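Local structure of GCN5-related N-acetyltransferase (Kribbella flavida, 4MY0) at residues A66-F71 with R105-R110; A86-A91 with S101-G106; R110-G115 with V313-G318. The protein binds acetyl-coenzyme A and probably transfers its acetyl group to an amine, perhaps that of an aminoglycoside, as a GNAT-family N-acetyltransferase. All blocks are in the same frame, centred on the assembly; numbering follows the deposited sequence.

Contact 1: A66-F71 with R105-R110; sequences ARIWDF and RGVLER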
loop_
_atom_site.group_PDB
_atom_site.type_symbol
_atom_site.label_atom_id
_atom_site.label_comp_id
_atom_site.label_asym_id
_atom_site.label_seq_id
_atom_site.Cartn_x
_atom_site.Cartn_y
_atom_site.Cartn_z
ATOM N N ALA C 66 23.433 1.491 29.733
ATOM C CA ALA C 66 22.080 1.044 30.047
ATOM C C ALA C 66 21.624 1.801 31.267
ATOM O O ALA C 66 22.447 2.195 32.109
ATOM C CB ALA C 66 22.048 -0.448 30.328
ATOM N N ARG C 67 20.323 2.032 31.378
ATOM C CA ARG C 67 19.812 2.707 32.564
ATOM C C ARG C 67 18.694 1.922 33.246
ATOM O O ARG C 67 18.085 1.021 32.655
ATOM C CB ARG C 67 19.392 4.153 32.253
ATOM C CG ARG C 67 18.262 4.286 31.265
ATOM C CD ARG C 67 18.220 5.684 30.638
ATOM N NE ARG C 67 17.865 5.594 29.224
ATOM C CZ ARG C 67 16.633 5.741 28.742
ATOM N NH1 ARG C 67 16.426 5.624 27.440
ATOM N NH2 ARG C 67 15.609 6.006 29.552
ATOM N N ILE C 68 18.448 2.267 34.503
ATOM C CA ILE C 68 17.486 1.562 35.327
ATOM C C ILE C 68 16.391 2.509 35.812
ATOM O O ILE C 68 16.669 3.417 36.586
ATOM C CB ILE C 68 18.200 0.981 36.562
ATOM C CG1 ILE C 68 19.358 0.088 36.129
ATOM C CG2 ILE C 68 17.229 0.192 37.452
ATOM C CD1 ILE C 68 20.170 -0.419 37.295
ATOM N N TRP C 69 15.152 2.291 35.371
ATOM C CA TRP C 69 14.015 3.024 35.937
ATOM C C TRP C 69 13.684 2.475 37.314
ATOM O O TRP C 69 13.636 1.247 37.499
ATOM C CB TRP C 69 12.768 2.863 35.058
ATOM C CG TRP C 69 12.769 3.659 33.795
ATOM C CD1 TRP C 69 13.082 3.211 32.544
ATOM C CD2 TRP C 69 12.406 5.035 33.652
ATOM N NE1 TRP C 69 12.953 4.231 31.635
ATOM C CE2 TRP C 69 12.536 5.362 32.290
ATOM C CE3 TRP C 69 11.989 6.025 34.547
ATOM C CZ2 TRP C 69 12.262 6.640 31.800
ATOM C CZ3 TRP C 69 11.722 7.291 34.065
ATOM C CH2 TRP C 69 11.853 7.589 32.706
ATOM N N ASP C 70 13.436 3.369 38.271
ATOM C CA ASP C 70 12.989 2.978 39.607
ATOM C C ASP C 70 11.467 2.834 39.627
ATOM O O ASP C 70 10.751 3.711 40.116
ATOM C CB ASP C 70 13.445 4.008 40.653
ATOM C CG ASP C 70 13.074 5.434 40.270
ATOM O OD1 ASP C 70 12.994 5.725 39.052
ATOM O OD2 ASP C 70 12.857 6.257 41.188
ATOM N N PHE C 71 10.967 1.732 39.076
ATOM C CA PHE C 71 9.521 1.516 38.999
ATOM C C PHE C 71 9.022 0.775 40.220
ATOM O O PHE C 71 9.812 0.302 41.032
ATOM C CB PHE C 71 9.177 0.627 37.808
ATOM C CG PHE C 71 9.294 1.296 36.467
ATOM C CD1 PHE C 71 8.829 2.587 36.266
ATOM C CD2 PHE C 71 9.838 0.599 35.392
ATOM C CE1 PHE C 71 8.920 3.186 35.006
ATOM C CE2 PHE C 71 9.934 1.182 34.130
ATOM C CZ PHE C 71 9.480 2.485 33.940
ATOM N N ARG C 105 25.148 -7.742 33.480
ATOM C CA ARG C 105 25.475 -8.296 34.794
ATOM C C ARG C 105 25.701 -7.182 35.811
ATOM O O ARG C 105 25.273 -7.298 36.961
ATOM C CB ARG C 105 26.681 -9.227 34.725
ATOM C CG ARG C 105 26.338 -10.540 34.038
ATOM C CD ARG C 105 27.540 -11.446 33.901
ATOM N NE ARG C 105 27.254 -12.528 32.958
ATOM C CZ ARG C 105 27.919 -12.720 31.821
ATOM N NH1 ARG C 105 28.923 -11.912 31.494
ATOM N NH2 ARG C 105 27.592 -13.727 31.017
ATOM N N GLY C 106 26.354 -6.098 35.384
ATOM C CA GLY C 106 26.528 -4.938 36.245
ATOM C C GLY C 106 25.178 -4.312 36.560
ATOM O O GLY C 106 24.940 -3.858 37.680
ATOM N N VAL C 107 24.290 -4.299 35.570
ATOM C CA VAL C 107 22.941 -3.774 35.758
ATOM C C VAL C 107 22.134 -4.584 36.783
ATOM O O VAL C 107 21.483 -4.015 37.676
ATOM C CB VAL C 107 22.177 -3.675 34.419
ATOM C CG1 VAL C 107 20.689 -3.507 34.662
ATOM C CG2 VAL C 107 22.704 -2.524 33.580
ATOM N N LEU C 108 22.184 -5.907 36.672
ATOM C CA LEU C 108 21.486 -6.761 37.630
ATOM C C LEU C 108 22.049 -6.578 39.026
ATOM O O LEU C 108 21.309 -6.544 40.011
ATOM C CB LEU C 108 21.603 -8.225 37.232
ATOM C CG LEU C 108 20.840 -8.659 35.980
ATOM C CD1 LEU C 108 20.938 -10.166 35.817
ATOM C CD2 LEU C 108 19.390 -8.224 36.027
ATOM N N GLU C 109 23.364 -6.462 39.123
ATOM C CA GLU C 109 23.979 -6.269 40.429
ATOM C C GLU C 109 23.554 -4.933 41.057
ATOM O O GLU C 109 23.197 -4.881 42.240
ATOM C CB GLU C 109 25.503 -6.378 40.330
ATOM C CG GLU C 109 26.157 -6.611 41.682
ATOM C CD GLU C 109 25.487 -7.746 42.456
ATOM O OE1 GLU C 109 25.225 -8.817 41.858
ATOM O OE2 GLU C 109 25.209 -7.564 43.664
ATOM N N ARG C 110 23.562 -3.861 40.267
ATOM C CA ARG C 110 23.133 -2.553 40.782
ATOM C C ARG C 110 21.666 -2.624 41.225
ATOM O O ARG C 110 21.303 -2.143 42.301
ATOM C CB ARG C 110 23.331 -1.457 39.723
ATOM C CG ARG C 110 22.860 -0.056 40.150
ATOM C CD ARG C 110 23.569 0.433 41.429
ATOM N NE ARG C 110 25.025 0.337 41.324
ATOM C CZ ARG C 110 25.794 1.227 40.702
ATOM N NH1 ARG C 110 25.254 2.298 40.126
ATOM N NH2 ARG C 110 27.108 1.051 40.650
#
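Strand residues 66-71 pack against helix residues 105-110 with their short axes 9.5 Å apart at closest approach and N-to-C directions 25° from parallel; Ala66 and Val107 have the nearest CA atoms, 7.5 Å apart. Two strand side chains two residues apart, Ala66 and Ile68, point at the helix and meet Val107 and Arg110, one helical turn apart. The two branches of Val107 divide the strand between them. With CG1 anti to the backbone N (chi1 164°), that methyl faces Ile68, while CG2 turns the other way and comes to 3.9 Å from Ala66 CB. Ile68 and Val107 point in opposing senses and pass flank to flank, CD1 of Ile68 lying 4.1 Å from CG1 of Val107. The extended Ile68 chain (chi2 175°) carries CD1 on to the helix backbone, 3.8 Å from Val107 O, a carbonyl oxygen that accepts a hydrogen bond from Ser111 OG. The same methyl touches the aliphatic root of Arg110, 3.9 Å from its CG, where Arg110 lies roughly perpendicular to Ile68. Beyond CG, the Arg110 chain bends at chi2 and chi3 and leaves the strand, so that its guanidinium reaches a salt bridge with Asp12 and a hydrogen bond to the carbonyl of Gly51. Apolar carbon thus faces the strand and charge lies past it. Leu54 of the neighbouring strand 53-58 and Ile85 of strand 78-90 add to the packing on Val107. This is a helix packed nearly along the strands of a central sheet, as in the GNAT fold, where the helix following the acetyl-CoA-binding strand covers one face.

Contact 2: A86-A91 with S101-G106; sequences AGVVVA and SLLMRG. With AC8 ([(2R,3R,4R,5R)-5-(6-amino-9H-purin-9-yl)-3,4-bis(phosphonooxy)tetrahydrofuran-2-yl]methyl (3R)-3-hydroxy-2,2-dimethyl-4-oxo-4-({3-oxo-3-[(2-sulfanylethyl)amino]propyl}amino)butyl dihydrogen diphosphate), chain L.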
loop_
_atom_site.group_PDB
_atom_site.type_symbol
_atom_site.label_atom_id
_atom_site.label_comp_id
_atom_site.label_asym_id
_atom_site.label_seq_id
_atom_site.Cartn_x
_atom_site.Cartn_y
_atom_site.Cartn_z
ATOM N N ALA C 86 16.284 0.026 30.508
ATOM C CA ALA C 86 16.022 0.788 29.280
ATOM C C ALA C 86 17.296 1.266 28.599
ATOM O O ALA C 86 18.355 1.369 29.229
ATOM C CB ALA C 86 15.115 1.989 29.567
ATOM N N GLY C 87 17.176 1.586 27.315
ATOM C CA GLY C 87 18.276 2.139 26.545
ATOM C C GLY C 87 19.527 1.278 26.573
ATOM O O GLY C 87 20.625 1.797 26.768
ATOM N N VAL C 88 19.376 -0.032 26.398
ATOM C CA VAL C 88 20.551 -0.900 26.349
ATOM C C VAL C 88 21.242 -0.755 24.994
ATOM O O VAL C 88 20.671 -1.138 23.973
ATOM C CB VAL C 88 20.185 -2.374 26.589
ATOM C CG1 VAL C 88 21.475 -3.235 26.720
ATOM C CG2 VAL C 88 19.355 -2.491 27.858
ATOM N N VAL C 89 22.461 -0.200 24.974
ATOM C CA VAL C 89 23.166 0.064 23.704
ATOM C C VAL C 89 24.645 -0.319 23.770
ATOM O O VAL C 89 25.295 -0.108 24.787
ATOM C CB VAL C 89 23.034 1.547 23.263
ATOM C CG1 VAL C 89 21.558 1.905 23.053
ATOM C CG2 VAL C 89 23.641 2.474 24.296
ATOM N N VAL C 90 25.163 -0.901 22.691
ATOM C CA VAL C 90 26.593 -1.220 22.590
ATOM C C VAL C 90 27.110 -0.695 21.243
ATOM O O VAL C 90 26.428 -0.855 20.213
ATOM C CB VAL C 90 26.838 -2.734 22.692
ATOM C CG1 VAL C 90 28.341 -3.059 22.525
ATOM C CG2 VAL C 90 26.285 -3.303 24.034
ATOM N N ALA C 91 28.277 -0.038 21.236
ATOM C CA ALA C 91 28.828 0.503 19.976
ATOM C C ALA C 91 29.026 -0.630 18.958
ATOM O O ALA C 91 29.420 -1.735 19.343
ATOM C CB ALA C 91 30.140 1.239 20.226
ATOM N N SER C 101 26.715 -8.335 27.762
ATOM C CA SER C 101 26.536 -9.248 28.890
ATOM C C SER C 101 27.249 -8.737 30.135
ATOM O O SER C 101 26.755 -8.886 31.259
ATOM C CB SER C 101 27.072 -10.643 28.530
ATOM O OG SER C 101 26.268 -11.247 27.532
ATOM N N LEU C 102 28.418 -8.142 29.936
ATOM C CA LEU C 102 29.181 -7.583 31.052
ATOM C C LEU C 102 28.391 -6.395 31.626
ATOM O O LEU C 102 28.260 -6.245 32.842
ATOM C CB LEU C 102 30.578 -7.175 30.558
ATOM C CG LEU C 102 31.736 -6.645 31.421
ATOM C CD1 LEU C 102 31.632 -5.178 31.574
ATOM C CD2 LEU C 102 31.854 -7.319 32.809
ATOM N N LEU C 103 27.851 -5.574 30.735
ATOM C CA LEU C 103 27.011 -4.441 31.104
ATOM C C LEU C 103 25.812 -4.914 31.915
ATOM O O LEU C 103 25.526 -4.384 32.984
ATOM C CB LEU C 103 26.464 -3.777 29.835
ATOM C CG LEU C 103 26.107 -2.288 29.773
ATOM C CD1 LEU C 103 24.957 -2.035 28.794
ATOM C CD2 LEU C 103 25.842 -1.648 31.122
HETATM N N MSE C 104 25.082 -5.881 31.367
HETATM C CA MSE C 104 23.825 -6.316 31.981
HETATM C C MSE C 104 24.042 -7.015 33.337
HETATM O O MSE C 104 23.220 -6.890 34.251
HETATM C CB MSE C 104 23.065 -7.213 31.019
HETATM C CG MSE C 104 22.422 -6.481 29.831
HETATM SE SE MSE C 104 21.077 -5.201 30.523
HETATM C CE MSE C 104 20.056 -6.447 31.672
ATOM N N ARG C 105 25.148 -7.742 33.480
ATOM C CA ARG C 105 25.475 -8.296 34.794
ATOM C C ARG C 105 25.701 -7.182 35.811
ATOM O O ARG C 105 25.273 -7.298 36.961
ATOM C CB ARG C 105 26.681 -9.227 34.725
ATOM C CG ARG C 105 26.338 -10.540 34.038
ATOM C CD ARG C 105 27.540 -11.446 33.901
ATOM N NE ARG C 105 27.254 -12.528 32.958
ATOM C CZ ARG C 105 27.919 -12.720 31.821
ATOM N NH1 ARG C 105 28.923 -11.912 31.494
ATOM N NH2 ARG C 105 27.592 -13.727 31.017
ATOM N N GLY C 106 26.354 -6.098 35.384
ATOM C CA GLY C 106 26.528 -4.938 36.245
ATOM C C GLY C 106 25.178 -4.312 36.560
ATOM O O GLY C 106 24.940 -3.858 37.680
HETATM N N1A AC8 L . 20.846 -11.465 17.224
HETATM O O1A AC8 L . 27.166 -9.993 25.301
HETATM P P1A AC8 L . 27.039 -10.174 23.796
HETATM C C1B AC8 L . 23.693 -12.836 21.252
HETATM S S1P AC8 L . 17.047 -4.212 24.101
HETATM C C2A AC8 L . 20.993 -12.685 17.773
HETATM O O2A AC8 L . 28.301 -10.156 22.981
HETATM P P2A AC8 L . 26.271 -7.622 22.704
HETATM C C2B AC8 L . 25.137 -13.276 21.162
HETATM O O2B AC8 L . 25.298 -14.218 20.094
HETATM O O2C AC8 L . 27.783 -14.517 20.255
HETATM C C2P AC8 L . 18.589 -4.201 23.122
HETATM N N3A AC8 L . 21.795 -12.860 18.834
HETATM O O3A AC8 L . 25.975 -9.082 23.312
HETATM C C3B AC8 L . 25.351 -13.905 22.543
HETATM O O3B AC8 L . 24.767 -15.212 22.554
HETATM P P3B AC8 L . 25.580 -16.611 22.412
HETATM O O3C AC8 L . 26.778 -12.964 18.552
HETATM C C3P AC8 L . 18.593 -2.791 22.577
HETATM C C4A AC8 L . 22.461 -11.798 19.364
HETATM O O4A AC8 L . 27.461 -7.017 23.420
HETATM C C4B AC8 L . 24.467 -13.095 23.472
HETATM O O4B AC8 L . 23.507 -12.455 22.623
HETATM O O4C AC8 L . 26.474 -15.455 18.289
HETATM P P4C AC8 L . 26.684 -14.300 19.239
HETATM N N4P AC8 L . 19.691 -2.413 21.691
HETATM C C5A AC8 L . 22.314 -10.532 18.816
HETATM O O5A AC8 L . 26.253 -7.730 21.207
HETATM C C5B AC8 L . 25.237 -12.037 24.256
HETATM O O5B AC8 L . 26.263 -11.524 23.414
HETATM C C5P AC8 L . 19.927 -2.788 20.439
HETATM O O5P AC8 L . 19.222 -3.622 19.880
HETATM C C6A AC8 L . 21.478 -10.376 17.716
HETATM N N6A AC8 L . 21.306 -9.158 17.140
HETATM O O6A AC8 L . 24.937 -6.847 23.146
HETATM C C6P AC8 L . 21.096 -2.112 19.761
HETATM N N7A AC8 L . 23.089 -9.678 19.527
HETATM O O7A AC8 L . 26.492 -16.487 21.214
HETATM C C7P AC8 L . 21.872 -2.968 18.750
HETATM C C8A AC8 L . 23.694 -10.402 20.503
HETATM O O8A AC8 L . 26.310 -16.755 23.732
HETATM N N8P AC8 L . 22.532 -4.041 19.499
HETATM N N9A AC8 L . 23.316 -11.692 20.385
HETATM O O9A AC8 L . 24.470 -17.617 22.196
HETATM C C9P AC8 L . 23.347 -3.931 20.546
HETATM O O9P AC8 L . 23.646 -2.833 20.987
HETATM C CAP AC8 L . 23.920 -5.188 21.178
HETATM O OAP AC8 L . 24.276 -6.126 20.161
HETATM C CBP AC8 L . 22.964 -5.895 22.149
HETATM C CCP AC8 L . 23.647 -7.186 22.628
HETATM C CDP AC8 L . 22.679 -5.006 23.354
HETATM C CEP AC8 L . 21.654 -6.263 21.473
#
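Val88 meets the helix with both methyls, one for each of two successive helix residues. Its chi1 of -172° sets CG1 anti to the backbone N and 4.2 Å from Leu103 CD1; CG2, on the other branch, lies equally far, 4.2 Å, from the selenium of Met104, a selenomethionine. Met104 does not start toward the strand. Its chain folds at chi2 (-63°) and again at chi3, and this doubled bend brings SE back to Val88. Tyr129 packs against both Val88 and Met104.

The coenzyme analogue AC8 is held by both segments. Along the strand, AC8 N4P donates to Val88 O at 2.8 Å, and Val90 N donates to AC8 O9P at 3.0 Å, so the pantetheine arm is fastened in the manner of a neighbouring strand. The helix takes the pyrophosphate: Ser101 gives AC8 O1A two bonds, from N at 3.0 Å and from OG at 2.7 Å, with OG lying beside its own backbone N. Gly96, Gly98 and Gly100, in the GNAT pyrophosphate-binding loop (Q/R-x-x-G-x-G/A) that leads into helix 99-113, contribute further backbone N-H groups to the ligand. The chemistry is therefore divided: dispersion contacts alone join strand to helix, while directed hydrogen bonds go to the coenzyme, whose phosphate near the helix N-terminus is probably also stabilised by the helix dipole.

Contact 3: R110-G115 with V313-G318; sequences RSRDKG and VPAQSG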
loop_
_atom_site.group_PDB
_atom_site.type_symbol
_atom_site.label_atom_id
_atom_site.label_comp_id
_atom_site.label_asym_id
_atom_site.label_seq_id
_atom_site.Cartn_x
_atom_site.Cartn_y
_atom_site.Cartn_z
ATOM N N ARG C 110 23.562 -3.861 40.267
ATOM C CA ARG C 110 23.133 -2.553 40.782
ATOM C C ARG C 110 21.666 -2.624 41.225
ATOM O O ARG C 110 21.303 -2.143 42.301
ATOM C CB ARG C 110 23.331 -1.457 39.723
ATOM C CG ARG C 110 22.860 -0.056 40.150
ATOM C CD ARG C 110 23.569 0.433 41.429
ATOM N NE ARG C 110 25.025 0.337 41.324
ATOM C CZ ARG C 110 25.794 1.227 40.702
ATOM N NH1 ARG C 110 25.254 2.298 40.126
ATOM N NH2 ARG C 110 27.108 1.051 40.650
ATOM N N SER C 111 20.825 -3.248 40.404
ATOM C CA SER C 111 19.413 -3.419 40.772
ATOM C C SER C 111 19.219 -4.166 42.105
ATOM O O SER C 111 18.403 -3.755 42.929
ATOM C CB SER C 111 18.641 -4.103 39.655
ATOM O OG SER C 111 18.702 -3.344 38.447
ATOM N N ARG C 112 19.968 -5.252 42.315
ATOM C CA ARG C 112 19.906 -5.995 43.579
ATOM C C ARG C 112 20.378 -5.136 44.739
ATOM O O ARG C 112 19.757 -5.137 45.808
ATOM C CB ARG C 112 20.786 -7.243 43.541
ATOM C CG ARG C 112 20.355 -8.322 42.572
ATOM C CD ARG C 112 21.349 -9.481 42.575
ATOM N NE ARG C 112 21.266 -10.283 43.790
ATOM C CZ ARG C 112 22.117 -10.199 44.813
ATOM N NH1 ARG C 112 21.961 -10.982 45.880
ATOM N NH2 ARG C 112 23.127 -9.334 44.770
ATOM N N ASP C 113 21.489 -4.420 44.539
ATOM C CA ASP C 113 22.052 -3.570 45.588
ATOM C C ASP C 113 21.052 -2.511 46.053
ATOM O O ASP C 113 21.046 -2.123 47.217
ATOM C CB ASP C 113 23.336 -2.892 45.110
ATOM C CG ASP C 113 24.504 -3.852 45.025
ATOM O OD1 ASP C 113 24.401 -4.959 45.602
ATOM O OD2 ASP C 113 25.525 -3.494 44.389
ATOM N N LYS C 114 20.209 -2.054 45.126
ATOM C CA LYS C 114 19.193 -1.044 45.415
ATOM C C LYS C 114 17.872 -1.608 45.949
ATOM O O LYS C 114 16.900 -0.873 46.092
ATOM C CB LYS C 114 18.930 -0.186 44.168
ATOM C CG LYS C 114 19.824 1.037 44.102
ATOM C CD LYS C 114 19.767 1.710 42.747
ATOM C CE LYS C 114 20.695 2.911 42.737
ATOM N NZ LYS C 114 20.404 3.844 43.862
ATOM N N GLY C 115 17.832 -2.906 46.232
ATOM C CA GLY C 115 16.671 -3.503 46.870
ATOM C C GLY C 115 15.502 -3.862 45.969
ATOM O O GLY C 115 14.406 -4.117 46.458
ATOM N N VAL C 313 22.235 -15.480 40.060
ATOM C CA VAL C 313 21.998 -14.932 41.394
ATOM C C VAL C 313 22.042 -16.086 42.394
ATOM O O VAL C 313 21.000 -16.627 42.776
ATOM C CB VAL C 313 20.618 -14.227 41.519
ATOM C CG1 VAL C 313 20.451 -13.610 42.921
ATOM C CG2 VAL C 313 20.438 -13.169 40.448
ATOM N N PRO C 314 23.254 -16.477 42.810
ATOM C CA PRO C 314 23.461 -17.629 43.691
ATOM C C PRO C 314 22.645 -17.566 44.983
ATOM O O PRO C 314 22.243 -18.610 45.500
ATOM C CB PRO C 314 24.960 -17.556 44.003
ATOM C CG PRO C 314 25.553 -16.886 42.802
ATOM C CD PRO C 314 24.530 -15.862 42.394
ATOM N N ALA C 315 22.402 -16.367 45.500
ATOM C CA ALA C 315 21.604 -16.231 46.719
ATOM C C ALA C 315 20.173 -16.793 46.564
ATOM O O ALA C 315 19.557 -17.207 47.553
ATOM C CB ALA C 315 21.573 -14.775 47.173
ATOM N N GLN C 316 19.660 -16.802 45.329
ATOM C CA GLN C 316 18.336 -17.348 45.019
ATOM C C GLN C 316 18.357 -18.860 44.851
ATOM O O GLN C 316 17.303 -19.506 44.849
ATOM C CB GLN C 316 17.796 -16.767 43.690
ATOM C CG GLN C 316 17.430 -15.322 43.749
ATOM C CD GLN C 316 16.478 -14.921 42.651
ATOM O OE1 GLN C 316 15.477 -14.257 42.917
ATOM N NE2 GLN C 316 16.781 -15.313 41.408
ATOM N N SER C 317 19.541 -19.426 44.655
ATOM C CA SER C 317 19.627 -20.822 44.237
ATOM C C SER C 317 19.483 -21.792 45.398
ATOM O O SER C 317 19.773 -21.445 46.543
ATOM C CB SER C 317 20.934 -21.082 43.502
ATOM O OG SER C 317 20.957 -20.356 42.286
ATOM N N GLY C 318 19.048 -23.011 45.091
ATOM C CA GLY C 318 18.860 -24.030 46.121
ATOM C C GLY C 318 17.403 -24.413 46.273
ATOM O O GLY C 318 16.547 -24.013 45.458
#
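A Schellman motif ends helix 99-113 just where its last turn faces the loop between strands 302-309 and 318-325, so this contact joins the GNAT domain to the region assigned to the sterol carrier protein family. The helix side of the bridge is essentially one residue, Arg112, and it reaches Val313 and Ala315 on a loop that makes a short 3-10 turn over residues 314-316. The backbones stay well separated: even the nearest CA atoms, those of Arg112 and Val313, are 9.4 Å apart, and the long arginine spans the gap. Its CG lies beside the backbone N and its chain is extended at chi2 (177°), then bends at chi3 (72°), which turns the guanidinium toward Val313 CG1 and Ala315 CB. Arg112 and Val313 reach toward one another from their own segments, and both loop carbons meet the guanidinium obliquely.

The charge on Arg112 is paired within its own helix, where NH2 forms a salt bridge with Glu109, one turn earlier; Leu285 also touches its side chain. On the helix side, Gly115, with a phi of 82°, supplies the C-prime residue of the motif: Gly115 N bonds to Arg112 O at 3.0 Å, and Met116 N bonds back to Ser111 O. The loop has its own backbone closures, Gln316 N to Val313 O at 2.9 Å and Ser317 N to Pro314 O, which turn the chain beside the arginine. Gln316 and Ser317 each reach back to Asp310, tying the turn to the chain just before it. Between the two segments the meeting is van der Waals contact at a partly buried seam: Ala315 CB is 4.0 Å from Arg112 NH1, and Val313 CG1 is 3.5 Å from Arg112 NE.

All three contacts use helix 99-113, taken at successive points along its length. Contacts 1 and 2 are buried and bring the helix against adjacent strands of the same sheet; they meet where Ala66 CB packs 3.7 Å from Leu103 CD1, and Arg67 O is probably hydrogen-bonded to Ala86 N. Both are apolar between their segments, but contact 2 lies at the coenzyme end and adds polar bonds to the ligand, whereas the only charged residue that touches across contact 1, Arg110, does so with its carbon chain. Contact 3, nearer the surface and away from the annotated sites, turns the helix's far end toward the loop before strand 318-325 through a single arginine.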